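Local coordinates for protein B-agarase (Agarivorans gilvus, PDB 5Z6P) that probably hydrolyses the beta-glycosidic linkages of agarose, acting as a beta-agarase of glycoside hydrolase family 50, at residues His107-Ile113 / Arg125-Pro131; Ala171-Trp175 / Phe679-Leu683; His670-Ser676 / Leu683-Gln689; Gln689-Gly693 / Tyr744-Val748. All blocks are in the same frame, centred on the assembly; numbering follows the deposited sequence.

Contact 1 (His107-Ile113 / Arg125-Pro131)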
loop_
_atom_site.group_PDB
_atom_site.type_symbol
_atom_site.label_atom_id
_atom_site.label_comp_id
_atom_site.label_asym_id
_atom_site.label_seq_id
_atom_site.Cartn_x
_atom_site.Cartn_y
_atom_site.Cartn_z
ATOM N N HIS A 107 5.618 11.544 20.129
ATOM C CA HIS A 107 5.101 10.620 19.106
ATOM C C HIS A 107 5.801 9.253 19.114
ATOM O O HIS A 107 6.908 9.114 19.627
ATOM C CB HIS A 107 5.258 11.251 17.724
ATOM C CG HIS A 107 6.668 11.672 17.427
ATOM N ND1 HIS A 107 7.135 12.948 17.668
ATOM C CD2 HIS A 107 7.725 10.972 16.954
ATOM C CE1 HIS A 107 8.411 13.016 17.336
ATOM N NE2 HIS A 107 8.793 11.832 16.902
ATOM N N SER A 108 5.153 8.244 18.525
ATOM C CA SER A 108 5.753 6.917 18.427
ATOM C C SER A 108 6.829 6.865 17.349
ATOM O O SER A 108 6.978 7.787 16.549
ATOM C CB SER A 108 4.695 5.842 18.126
ATOM O OG SER A 108 4.098 6.036 16.852
ATOM N N THR A 109 7.558 5.759 17.342
ATOM C CA THR A 109 8.497 5.420 16.288
ATOM C C THR A 109 8.109 4.104 15.655
ATOM O O THR A 109 7.900 3.099 16.357
ATOM C CB THR A 109 9.939 5.285 16.825
ATOM O OG1 THR A 109 10.347 6.513 17.424
ATOM C CG2 THR A 109 10.892 4.921 15.705
ATOM N N GLN A 110 8.015 4.095 14.333
ATOM C CA GLN A 110 7.944 2.842 13.622
ATOM C C GLN A 110 9.356 2.435 13.219
ATOM O O GLN A 110 10.020 3.113 12.436
ATOM C CB GLN A 110 7.035 2.942 12.401
ATOM C CG GLN A 110 6.979 1.656 11.568
ATOM C CD GLN A 110 6.075 1.791 10.363
ATOM O OE1 GLN A 110 5.548 2.860 10.093
ATOM N NE2 GLN A 110 5.893 0.702 9.632
ATOM N N MET A 111 9.806 1.324 13.774
ATOM C CA MET A 111 11.131 0.817 13.516
ATOM C C MET A 111 11.105 -0.539 12.808
ATOM O O MET A 111 10.440 -1.459 13.253
ATOM C CB MET A 111 11.900 0.703 14.826
ATOM C CG MET A 111 13.234 0.077 14.677
ATOM S SD MET A 111 14.048 -0.125 16.262
ATOM C CE MET A 111 14.827 -1.647 15.982
ATOM N N PHE A 112 11.836 -0.648 11.703
ATOM C CA PHE A 112 12.011 -1.914 11.018
ATOM C C PHE A 112 13.253 -2.638 11.526
ATOM O O PHE A 112 14.303 -2.032 11.722
ATOM C CB PHE A 112 12.107 -1.703 9.504
ATOM C CG PHE A 112 10.789 -1.422 8.857
ATOM C CD1 PHE A 112 10.194 -0.186 8.982
ATOM C CD2 PHE A 112 10.146 -2.395 8.116
ATOM C CE1 PHE A 112 8.978 0.075 8.389
ATOM C CE2 PHE A 112 8.942 -2.138 7.530
ATOM C CZ PHE A 112 8.355 -0.895 7.674
ATOM N N ILE A 113 13.115 -3.932 11.748
ATOM C CA ILE A 113 14.242 -4.786 12.088
ATOM C C ILE A 113 14.460 -5.708 10.915
ATOM O O ILE A 113 13.648 -6.603 10.657
ATOM C CB ILE A 113 14.010 -5.629 13.368
ATOM C CG1 ILE A 113 13.689 -4.740 14.575
ATOM C CG2 ILE A 113 15.211 -6.508 13.654
ATOM C CD1 ILE A 113 12.216 -4.744 14.982
ATOM N N ARG A 125 10.887 -7.416 9.751
ATOM C CA ARG A 125 9.714 -7.120 10.563
ATOM C C ARG A 125 9.708 -5.655 11.011
ATOM O O ARG A 125 10.714 -4.964 10.874
ATOM C CB ARG A 125 9.670 -8.015 11.793
ATOM C CG ARG A 125 9.711 -9.497 11.496
ATOM C CD ARG A 125 8.955 -10.245 12.563
ATOM N NE ARG A 125 9.055 -11.694 12.415
ATOM C CZ ARG A 125 8.083 -12.542 12.746
ATOM N NH1 ARG A 125 6.945 -12.078 13.235
ATOM N NH2 ARG A 125 8.255 -13.844 12.585
ATOM N N CYS A 126 8.590 -5.173 11.550
ATOM C CA CYS A 126 8.629 -3.864 12.200
ATOM C C CYS A 126 7.871 -3.832 13.520
ATOM O O CYS A 126 7.069 -4.730 13.840
ATOM C CB CYS A 126 8.112 -2.756 11.264
ATOM S SG CYS A 126 6.360 -2.689 10.957
ATOM N N ILE A 127 8.167 -2.797 14.289
ATOM C CA ILE A 127 7.520 -2.550 15.557
ATOM C C ILE A 127 7.098 -1.090 15.673
ATOM O O ILE A 127 7.708 -0.213 15.060
ATOM C CB ILE A 127 8.452 -2.898 16.717
ATOM C CG1 ILE A 127 9.750 -2.098 16.612
ATOM C CG2 ILE A 127 8.766 -4.387 16.724
ATOM C CD1 ILE A 127 10.648 -2.288 17.808
ATOM N N ASN A 128 6.045 -0.836 16.440
ATOM C CA ASN A 128 5.737 0.522 16.858
ATOM C C ASN A 128 6.173 0.736 18.309
ATOM O O ASN A 128 5.720 0.035 19.213
ATOM C CB ASN A 128 4.254 0.842 16.710
ATOM C CG ASN A 128 3.954 2.310 16.966
ATOM O OD1 ASN A 128 3.742 2.720 18.102
ATOM N ND2 ASN A 128 3.982 3.117 15.905
ATOM N N ILE A 129 7.061 1.695 18.529
ATOM C CA ILE A 129 7.553 1.971 19.873
ATOM C C ILE A 129 6.795 3.154 20.439
ATOM O O ILE A 129 6.919 4.268 19.948
ATOM C CB ILE A 129 9.057 2.250 19.884
ATOM C CG1 ILE A 129 9.789 1.138 19.133
ATOM C CG2 ILE A 129 9.560 2.372 21.317
ATOM C CD1 ILE A 129 11.170 1.496 18.719
ATOM N N ALA A 130 5.982 2.901 21.452
ATOM C CA ALA A 130 5.093 3.918 21.972
ATOM C C ALA A 130 5.803 4.759 23.029
ATOM O O ALA A 130 6.722 4.279 23.689
ATOM C CB ALA A 130 3.839 3.275 22.544
ATOM N N PRO A 131 5.402 6.024 23.174
ATOM C CA PRO A 131 5.926 6.830 24.283
ATOM C C PRO A 131 5.423 6.266 25.615
ATOM O O PRO A 131 4.365 5.658 25.642
ATOM C CB PRO A 131 5.350 8.223 24.022
ATOM C CG PRO A 131 4.808 8.182 22.631
ATOM C CD PRO A 131 4.420 6.767 22.372
#
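The carbonyl oxygen of H107 rests against CG of P131, a proline that sits where the paired backbones have already parted. S108 follows with a polar link: ND2 of N128 donates to its OG at 3.1 Å, with the hydroxyl lying near the plane of the amide. That OG also bonds E691, and ND2 also bonds T685, so two short polar side chains suit a place where the hairpin meets its neighbours through hydrogen bonds. T109 opens the strand pairing, its carbonyl O taking N of I129 at 2.7 Å. Q110 stretches out to the face shared with N128, C126 and F112. With CG opposite the backbone N (chi1 177°), its amide reaches the backbone of L683 and T685, while NE2 makes a weak bond of 3.7 Å to C126 SG. M111 points to the other face, where its CB meets I129 CD1 at 4.0 Å. F112 offers a ring face to C126: CB stands almost exactly over the centre, 3.7 Å from the centroid and 8° off the normal. C126 SG is 4.5 Å from the centroid of the F112 ring, a cysteine sulfur-aromatic contact for which a small, polarisable residue is apt. I113 closes the run; its N donates to R125 O, and its CD1 touches I127 CG2 at 3.9 Å. M111, I113 and I127 pack on F99, and I127 and I129 on F137. The whole is an antiparallel beta hairpin of strands 109-117 and 122-129, mostly apolar on the face of M111, I113, I127 and I129, consistent with a beta-rich carbohydrate-binding-module-like domain.

Contact 2 (Ala171-Trp175 / Phe679-Leu683)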
loop_
_atom_site.group_PDB
_atom_site.type_symbol
_atom_site.label_atom_id
_atom_site.label_comp_id
_atom_site.label_asym_id
_atom_site.label_seq_id
_atom_site.Cartn_x
_atom_site.Cartn_y
_atom_site.Cartn_z
ATOM N N ALA A 171 7.150 -8.561 16.947
ATOM C CA ALA A 171 7.303 -7.750 15.745
ATOM C C ALA A 171 6.469 -8.296 14.591
ATOM O O ALA A 171 6.310 -9.493 14.454
ATOM C CB ALA A 171 8.786 -7.675 15.339
ATOM N N THR A 172 5.935 -7.401 13.769
ATOM C CA THR A 172 5.085 -7.791 12.649
ATOM C C THR A 172 5.904 -8.119 11.416
ATOM O O THR A 172 6.659 -7.274 10.949
ATOM C CB THR A 172 4.104 -6.670 12.279
ATOM O OG1 THR A 172 3.305 -6.331 13.410
ATOM C CG2 THR A 172 3.212 -7.098 11.133
ATOM N N TRP A 173 5.735 -9.319 10.861
ATOM C CA TRP A 173 6.450 -9.682 9.655
ATOM C C TRP A 173 5.982 -8.861 8.444
ATOM O O TRP A 173 4.794 -8.827 8.130
ATOM C CB TRP A 173 6.303 -11.165 9.359
ATOM C CG TRP A 173 7.291 -11.580 8.350
ATOM C CD1 TRP A 173 8.619 -11.784 8.548
ATOM C CD2 TRP A 173 7.056 -11.792 6.964
ATOM N NE1 TRP A 173 9.224 -12.133 7.376
ATOM C CE2 TRP A 173 8.281 -12.147 6.383
ATOM C CE3 TRP A 173 5.922 -11.731 6.153
ATOM C CZ2 TRP A 173 8.413 -12.441 5.042
ATOM C CZ3 TRP A 173 6.051 -12.022 4.811
ATOM C CH2 TRP A 173 7.288 -12.375 4.270
ATOM N N MET A 174 6.931 -8.220 7.763
ATOM C CA MET A 174 6.619 -7.253 6.705
ATOM C C MET A 174 7.083 -7.649 5.305
ATOM O O MET A 174 6.303 -7.603 4.363
ATOM C CB MET A 174 7.240 -5.885 7.023
ATOM C CG MET A 174 6.771 -5.232 8.309
ATOM S SD MET A 174 5.022 -4.871 8.275
ATOM C CE MET A 174 4.917 -3.460 7.189
ATOM N N TRP A 175 8.366 -7.976 5.170
ATOM C CA TRP A 175 8.990 -8.185 3.859
ATOM C C TRP A 175 10.049 -9.258 3.931
ATOM O O TRP A 175 10.548 -9.572 5.002
ATOM C CB TRP A 175 9.666 -6.910 3.319
ATOM C CG TRP A 175 8.910 -5.632 3.464
ATOM C CD1 TRP A 175 9.052 -4.705 4.453
ATOM C CD2 TRP A 175 7.921 -5.112 2.569
ATOM N NE1 TRP A 175 8.196 -3.651 4.247
ATOM C CE2 TRP A 175 7.490 -3.875 3.093
ATOM C CE3 TRP A 175 7.358 -5.570 1.373
ATOM C CZ2 TRP A 175 6.519 -3.095 2.471
ATOM C CZ3 TRP A 175 6.392 -4.791 0.753
ATOM C CH2 TRP A 175 5.984 -3.566 1.305
ATOM N N PHE A 679 -4.379 -7.618 14.463
ATOM C CA PHE A 679 -3.106 -8.294 14.587
ATOM C C PHE A 679 -1.996 -7.634 13.763
ATOM O O PHE A 679 -0.844 -8.011 13.868
ATOM C CB PHE A 679 -3.239 -9.760 14.172
ATOM C CG PHE A 679 -4.279 -10.520 14.948
ATOM C CD1 PHE A 679 -4.069 -10.843 16.282
ATOM C CD2 PHE A 679 -5.457 -10.929 14.343
ATOM C CE1 PHE A 679 -5.024 -11.552 17.008
ATOM C CE2 PHE A 679 -6.416 -11.648 15.062
ATOM C CZ PHE A 679 -6.200 -11.949 16.399
ATOM N N HIS A 680 -2.363 -6.680 12.921
ATOM C CA HIS A 680 -1.446 -6.045 11.972
ATOM C C HIS A 680 -1.863 -4.584 11.860
ATOM O O HIS A 680 -3.012 -4.318 11.576
ATOM C CB HIS A 680 -1.516 -6.756 10.605
ATOM C CG HIS A 680 -0.340 -6.507 9.706
ATOM N ND1 HIS A 680 0.122 -5.243 9.398
ATOM C CD2 HIS A 680 0.443 -7.368 9.021
ATOM C CE1 HIS A 680 1.145 -5.343 8.570
ATOM N NE2 HIS A 680 1.367 -6.622 8.333
ATOM N N ALA A 681 -0.954 -3.640 12.113
ATOM C CA ALA A 681 -1.290 -2.216 12.017
ATOM C C ALA A 681 -1.006 -1.629 10.625
ATOM O O ALA A 681 -1.189 -0.437 10.397
ATOM C CB ALA A 681 -0.537 -1.413 13.069
ATOM N N GLY A 682 -0.550 -2.457 9.699
ATOM C CA GLY A 682 -0.397 -2.009 8.328
ATOM C C GLY A 682 0.998 -1.533 7.952
ATOM O O GLY A 682 1.984 -1.887 8.588
ATOM N N LEU A 683 1.075 -0.715 6.912
ATOM C CA LEU A 683 2.366 -0.390 6.298
ATOM C C LEU A 683 3.093 0.741 7.037
ATOM O O LEU A 683 4.315 0.758 7.139
ATOM C CB LEU A 683 2.149 -0.030 4.835
ATOM C CG LEU A 683 1.561 -1.164 3.990
ATOM C CD1 LEU A 683 1.314 -0.713 2.549
ATOM C CD2 LEU A 683 2.479 -2.365 4.020
HETATM O O HOH W 1 1.813 -3.986 13.138
HETATM O O HOH W 2 1.847 -8.193 14.107
HETATM O O HOH W 3 3.029 -8.067 6.395
#
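T172 lays its methyl group over the imidazole of H680, CG2 standing 3.5 Å from the ring centroid and displaced toward the rim on the NE2 side. The torsion that sets CG2 opposite the backbone N (chi1 -58° for OG1) also leaves the hydroxyl to two bridging waters, so a threonine serves both purposes: its carbon covers the ring and its oxygen holds the waters. One water lies 2.8 Å from T172 OG1 and accepts from A681 N; a second links the same hydroxyl with F679 O. M174 approaches the imidazole obliquely, its SD 3.9 Å from H680 CE1. Bends at chi2 and chi3 fold the flexible chain round so that M174 CE reaches G682 O at 3.6 Å and L683 CD2 at 4.1 Å. The indole of W175 brushes the same leucine methyl. Two in-plane partners fix the rotation of the H680 ring: G682 N donates to ND1 at 2.9 Å, and a third water, itself donating to W173 O, lies 2.9 Å from NE2. G682 has a positive phi (96°), at which a CB would jam against the preceding carbonyl oxygen, so glycine suits this backbone conformation. On the strand side, M174 and W175 both face S124, forming a classic beta bulge, and the chain turns a corner at W175. T172 pairs with C126 of strand 122-129, while F679 stacks on Y153 and H680 meets Y732. The carbohydrate-binding-module-like domain thus lies, partly through water, against the loop between strand 664-668 and helix 689-704.

Contact 3 (His670-Ser676 / Leu683-Gln689)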
loop_
_atom_site.group_PDB
_atom_site.type_symbol
_atom_site.label_atom_id
_atom_site.label_comp_id
_atom_site.label_asym_id
_atom_site.label_seq_id
_atom_site.Cartn_x
_atom_site.Cartn_y
_atom_site.Cartn_z
ATOM N N HIS A 670 -1.814 5.324 4.192
ATOM C CA HIS A 670 -2.605 5.100 5.394
ATOM C C HIS A 670 -1.810 5.064 6.673
ATOM O O HIS A 670 -0.581 5.097 6.672
ATOM C CB HIS A 670 -3.447 3.805 5.266
ATOM C CG HIS A 670 -2.656 2.532 5.198
ATOM N ND1 HIS A 670 -3.015 1.483 4.378
ATOM C CD2 HIS A 670 -1.563 2.118 5.877
ATOM C CE1 HIS A 670 -2.162 0.489 4.541
ATOM N NE2 HIS A 670 -1.279 0.844 5.454
ATOM N N PHE A 671 -2.558 4.978 7.765
ATOM C CA PHE A 671 -2.003 4.808 9.093
ATOM C C PHE A 671 -2.872 3.840 9.915
ATOM O O PHE A 671 -4.084 3.999 9.985
ATOM C CB PHE A 671 -1.892 6.177 9.780
ATOM C CG PHE A 671 -0.994 7.123 9.056
ATOM C CD1 PHE A 671 0.375 6.990 9.138
ATOM C CD2 PHE A 671 -1.517 8.125 8.252
ATOM C CE1 PHE A 671 1.196 7.854 8.454
ATOM C CE2 PHE A 671 -0.690 8.982 7.572
ATOM C CZ PHE A 671 0.661 8.848 7.673
ATOM N N GLY A 672 -2.244 2.824 10.500
ATOM C CA GLY A 672 -2.938 1.915 11.385
ATOM C C GLY A 672 -2.345 1.748 12.776
ATOM O O GLY A 672 -1.231 2.192 13.057
ATOM N N ALA A 673 -3.104 1.108 13.660
ATOM C CA ALA A 673 -2.649 0.865 15.025
ATOM C C ALA A 673 -3.123 -0.514 15.462
ATOM O O ALA A 673 -3.682 -1.260 14.663
ATOM C CB ALA A 673 -3.147 1.943 15.963
ATOM N N LEU A 674 -2.873 -0.869 16.717
ATOM C CA LEU A 674 -3.246 -2.196 17.188
ATOM C C LEU A 674 -4.202 -2.126 18.370
ATOM O O LEU A 674 -4.526 -3.147 18.956
ATOM C CB LEU A 674 -2.004 -3.007 17.584
ATOM C CG LEU A 674 -0.976 -3.347 16.502
ATOM C CD1 LEU A 674 0.248 -4.004 17.102
ATOM C CD2 LEU A 674 -1.603 -4.215 15.443
ATOM N N ASP A 675 -4.650 -0.926 18.726
ATOM C CA ASP A 675 -5.487 -0.781 19.902
ATOM C C ASP A 675 -6.976 -0.968 19.593
ATOM O O ASP A 675 -7.807 -0.825 20.475
ATOM C CB ASP A 675 -5.234 0.583 20.589
ATOM C CG ASP A 675 -5.609 1.775 19.713
ATOM O OD1 ASP A 675 -5.610 1.622 18.482
ATOM O OD2 ASP A 675 -5.906 2.870 20.256
ATOM N N SER A 676 -7.328 -1.303 18.358
ATOM C CA SER A 676 -8.717 -1.675 18.081
ATOM C C SER A 676 -8.808 -3.175 17.818
ATOM O O SER A 676 -9.726 -3.641 17.176
ATOM C CB SER A 676 -9.299 -0.871 16.911
ATOM O OG SER A 676 -8.605 -1.103 15.697
ATOM N N LEU A 683 1.075 -0.715 6.912
ATOM C CA LEU A 683 2.366 -0.390 6.298
ATOM C C LEU A 683 3.093 0.741 7.037
ATOM O O LEU A 683 4.315 0.758 7.139
ATOM C CB LEU A 683 2.149 -0.030 4.835
ATOM C CG LEU A 683 1.561 -1.164 3.990
ATOM C CD1 LEU A 683 1.314 -0.713 2.549
ATOM C CD2 LEU A 683 2.479 -2.365 4.020
ATOM N N VAL A 684 2.312 1.687 7.532
ATOM C CA VAL A 684 2.814 2.785 8.342
ATOM C C VAL A 684 1.977 2.821 9.623
ATOM O O VAL A 684 0.753 2.787 9.563
ATOM C CB VAL A 684 2.727 4.117 7.605
ATOM C CG1 VAL A 684 3.410 5.215 8.407
ATOM C CG2 VAL A 684 3.329 3.993 6.191
ATOM N N THR A 685 2.628 2.883 10.776
ATOM C CA THR A 685 1.934 2.584 12.022
ATOM C C THR A 685 1.979 3.680 13.090
ATOM O O THR A 685 2.911 4.477 13.160
ATOM C CB THR A 685 2.476 1.275 12.642
ATOM O OG1 THR A 685 3.824 1.461 13.082
ATOM C CG2 THR A 685 2.447 0.162 11.635
ATOM N N ALA A 686 0.931 3.697 13.912
ATOM C CA ALA A 686 0.768 4.624 15.024
ATOM C C ALA A 686 0.600 3.816 16.316
ATOM O O ALA A 686 0.345 2.621 16.249
ATOM C CB ALA A 686 -0.426 5.519 14.794
ATOM N N CYS A 687 0.719 4.459 17.480
ATOM C CA CYS A 687 0.620 3.730 18.742
ATOM C C CYS A 687 -0.820 3.642 19.231
ATOM O O CYS A 687 -1.130 2.874 20.129
ATOM C CB CYS A 687 1.492 4.375 19.833
ATOM S SG CYS A 687 0.954 5.995 20.343
ATOM N N SER A 688 -1.706 4.411 18.627
ATOM C CA SER A 688 -3.065 4.502 19.130
ATOM C C SER A 688 -3.969 5.063 18.053
ATOM O O SER A 688 -3.473 5.648 17.098
ATOM C CB SER A 688 -3.106 5.417 20.340
ATOM O OG SER A 688 -2.975 6.752 19.893
ATOM N N GLN A 689 -5.283 4.931 18.237
ATOM C CA GLN A 689 -6.254 5.552 17.339
ATOM C C GLN A 689 -6.052 7.062 17.265
ATOM O O GLN A 689 -6.185 7.668 16.209
ATOM C CB GLN A 689 -7.691 5.242 17.771
ATOM C CG GLN A 689 -8.105 3.764 17.607
ATOM C CD GLN A 689 -7.746 3.235 16.226
ATOM O OE1 GLN A 689 -8.148 3.798 15.202
ATOM N NE2 GLN A 689 -6.951 2.181 16.197
HETATM O O HOH W 4 -1.559 0.182 19.219
#
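NE2 of Q689 is held by two acceptors, D675 OD1 at 2.7 Å and OD1 of N733. The other carboxylate oxygen, D675 OD2, takes the backbone N of Q689 at 3.0 Å. Both oxygens are met on their syn sides, and the carboxylate lies 20° from the plane of the amide, so the acid grips side chain and main chain of one residue together. The bend at chi2 (-49°) in Q689 brings its amide round alongside the carboxylate. Since Q689 begins a helix, the negative charge of D675 would probably interact favourably with the helix dipole there; S688, at the N-cap, directs its own OG to E691 N. Further back the two backbones run alongside one another in the same direction and meet in a single bridge between G672 and T685, with G672 N donating to V684 O at 3.1 Å and A686 N to G672 O at 2.8 Å. A673 puts its small methyl against A686 O, and a water spans L674 N and C687 O. The F671 ring and V684 run alongside each other, F671 CE1 3.4 Å from V684 CG1. At the far end the H670 ring receives L683 N on NE2 at 3.2 Å, the donor only 5° out of the ring plane. The arrangement stitches together two parts of the loop that leaves strand 664-668 and enters helix 689-704; the ring of Y645 meets that of H670, and M695 and Y699 of the helix back F671.

Contact 4 (Gln689-Gly693 / Tyr744-Val748)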
loop_
_atom_site.group_PDB
_atom_site.type_symbol
_atom_site.label_atom_id
_atom_site.label_comp_id
_atom_site.label_asym_id
_atom_site.label_seq_id
_atom_site.Cartn_x
_atom_site.Cartn_y
_atom_site.Cartn_z
ATOM N N GLN A 689 -5.283 4.931 18.237
ATOM C CA GLN A 689 -6.254 5.552 17.339
ATOM C C GLN A 689 -6.052 7.062 17.265
ATOM O O GLN A 689 -6.185 7.668 16.209
ATOM C CB GLN A 689 -7.691 5.242 17.771
ATOM C CG GLN A 689 -8.105 3.764 17.607
ATOM C CD GLN A 689 -7.746 3.235 16.226
ATOM O OE1 GLN A 689 -8.148 3.798 15.202
ATOM N NE2 GLN A 689 -6.951 2.181 16.197
ATOM N N GLN A 690 -5.745 7.672 18.397
ATOM C CA GLN A 690 -5.553 9.114 18.417
ATOM C C GLN A 690 -4.378 9.504 17.522
ATOM O O GLN A 690 -4.457 10.477 16.784
ATOM C CB GLN A 690 -5.335 9.620 19.845
ATOM C CG GLN A 690 -5.259 11.124 19.952
ATOM C CD GLN A 690 -4.839 11.600 21.335
ATOM O OE1 GLN A 690 -4.443 10.809 22.177
ATOM N NE2 GLN A 690 -4.928 12.904 21.567
ATOM N N GLU A 691 -3.299 8.735 17.585
ATOM C CA GLU A 691 -2.126 9.053 16.798
ATOM C C GLU A 691 -2.340 8.793 15.297
ATOM O O GLU A 691 -1.680 9.408 14.465
ATOM C CB GLU A 691 -0.911 8.288 17.296
ATOM C CG GLU A 691 0.373 8.800 16.629
ATOM C CD GLU A 691 1.651 8.298 17.270
ATOM O OE1 GLU A 691 1.911 7.073 17.275
ATOM O OE2 GLU A 691 2.407 9.152 17.753
ATOM N N ARG A 692 -3.258 7.889 14.966
ATOM C CA ARG A 692 -3.613 7.637 13.576
ATOM C C ARG A 692 -4.088 8.918 12.902
ATOM O O ARG A 692 -3.659 9.255 11.798
ATOM C CB ARG A 692 -4.705 6.576 13.475
ATOM C CG ARG A 692 -4.253 5.139 13.705
ATOM C CD ARG A 692 -5.413 4.167 13.424
ATOM N NE ARG A 692 -5.770 4.173 12.005
ATOM C CZ ARG A 692 -6.988 3.962 11.519
ATOM N NH1 ARG A 692 -8.018 3.731 12.340
ATOM N NH2 ARG A 692 -7.180 3.998 10.203
ATOM N N GLY A 693 -5.007 9.597 13.578
ATOM C CA GLY A 693 -5.536 10.861 13.131
ATOM C C GLY A 693 -4.439 11.920 13.057
ATOM O O GLY A 693 -4.358 12.636 12.075
ATOM N N TYR A 744 -13.999 5.841 13.063
ATOM C CA TYR A 744 -12.995 6.127 14.073
ATOM C C TYR A 744 -12.929 7.641 14.280
ATOM O O TYR A 744 -12.688 8.390 13.336
ATOM C CB TYR A 744 -11.624 5.582 13.669
ATOM C CG TYR A 744 -11.476 4.065 13.717
ATOM C CD1 TYR A 744 -11.307 3.406 14.924
ATOM C CD2 TYR A 744 -11.482 3.307 12.556
ATOM C CE1 TYR A 744 -11.154 2.034 14.985
ATOM C CE2 TYR A 744 -11.324 1.923 12.598
ATOM C CZ TYR A 744 -11.166 1.294 13.821
ATOM O OH TYR A 744 -11.012 -0.057 13.886
ATOM N N GLN A 745 -13.136 8.098 15.508
ATOM C CA GLN A 745 -13.314 9.537 15.722
ATOM C C GLN A 745 -12.077 10.393 15.414
ATOM O O GLN A 745 -12.217 11.459 14.828
ATOM C CB GLN A 745 -13.779 9.817 17.150
ATOM C CG GLN A 745 -14.374 11.211 17.311
ATOM C CD GLN A 745 -15.502 11.477 16.339
ATOM O OE1 GLN A 745 -16.452 10.705 16.244
ATOM N NE2 GLN A 745 -15.403 12.574 15.608
ATOM N N PRO A 746 -10.871 9.949 15.813
ATOM C CA PRO A 746 -9.739 10.813 15.456
ATOM C C PRO A 746 -9.460 10.874 13.941
ATOM O O PRO A 746 -8.894 11.860 13.504
ATOM C CB PRO A 746 -8.556 10.178 16.198
ATOM C CG PRO A 746 -9.182 9.329 17.274
ATOM C CD PRO A 746 -10.451 8.825 16.669
ATOM N N MET A 747 -9.852 9.857 13.170
ATOM C CA MET A 747 -9.683 9.924 11.719
ATOM C C MET A 747 -10.629 10.974 11.158
ATOM O O MET A 747 -10.214 11.848 10.398
ATOM C CB MET A 747 -9.925 8.558 11.049
ATOM C CG MET A 747 -8.956 7.479 11.485
ATOM S SD MET A 747 -7.215 7.913 11.303
ATOM C CE MET A 747 -7.055 7.845 9.503
ATOM N N VAL A 748 -11.895 10.883 11.546
ATOM C CA VAL A 748 -12.905 11.863 11.162
ATOM C C VAL A 748 -12.495 13.286 11.555
ATOM O O VAL A 748 -12.612 14.226 10.757
ATOM C CB VAL A 748 -14.269 11.544 11.809
ATOM C CG1 VAL A 748 -15.277 12.633 11.499
ATOM C CG2 VAL A 748 -14.780 10.194 11.336
#
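R692 and Q689 together cover one face of the Y744 ring. NH1 of R692 lies 3.5 Å from Y744 CD2 and OE1 of Q689 3.2 Å from Y744 CD1, while NH1 donates to OE1 at 2.9 Å on a lone pair, in the plane of both groups. The guanidinium stands nearly upright on the ring (85° between planes), and with R692 CZ 5.0 Å from the Y744 centroid any cation-pi attraction is weak. Over a face of the guanidinium comes the sulfur of M747, its SD also 3.6 Å from R692 CB; bends at chi2 and chi3 of the pliable methionine bring it there. Here the first turns of helices 689-704 and 745-762 meet, as befits helices packed around the (beta/alpha)8 barrel expected of this family. P746, whose missing N-H costs little in a first helical turn, presses CB on Q689 O at 3.5 Å. G693 passes just beside it, CA 3.5 Å from P746 O, where a CB would clash. Farther out, D675 OD1 holds NE2 of Q689, R692 is positioned by F671 O on NE and by G735 O and Y714 OH on NH2, and D719 takes the Y744 hydroxyl.

How the contacts relate
The four contacts form a chain from the carbohydrate-binding-module-like domain into the region expected to be the catalytic barrel. Contacts 1 and 2, with centres about 11 Å apart, share a sheet: C126 O is 2.9 Å from T172 N. Contact 1 also touches contacts 3 and 4 through polar groups, at centre distances of about 11 Å and 18 Å. L683 belongs to contacts 2 and 3, whose centres are about 10 Å apart, and Q689 to contacts 3 and 4, about 9 Å apart. Contacts 2 and 4 do not touch, their nearest atoms about 7 Å apart. Contact 3 follows strand 664-668, at whose C-terminal end the active site of a related barrel would lie.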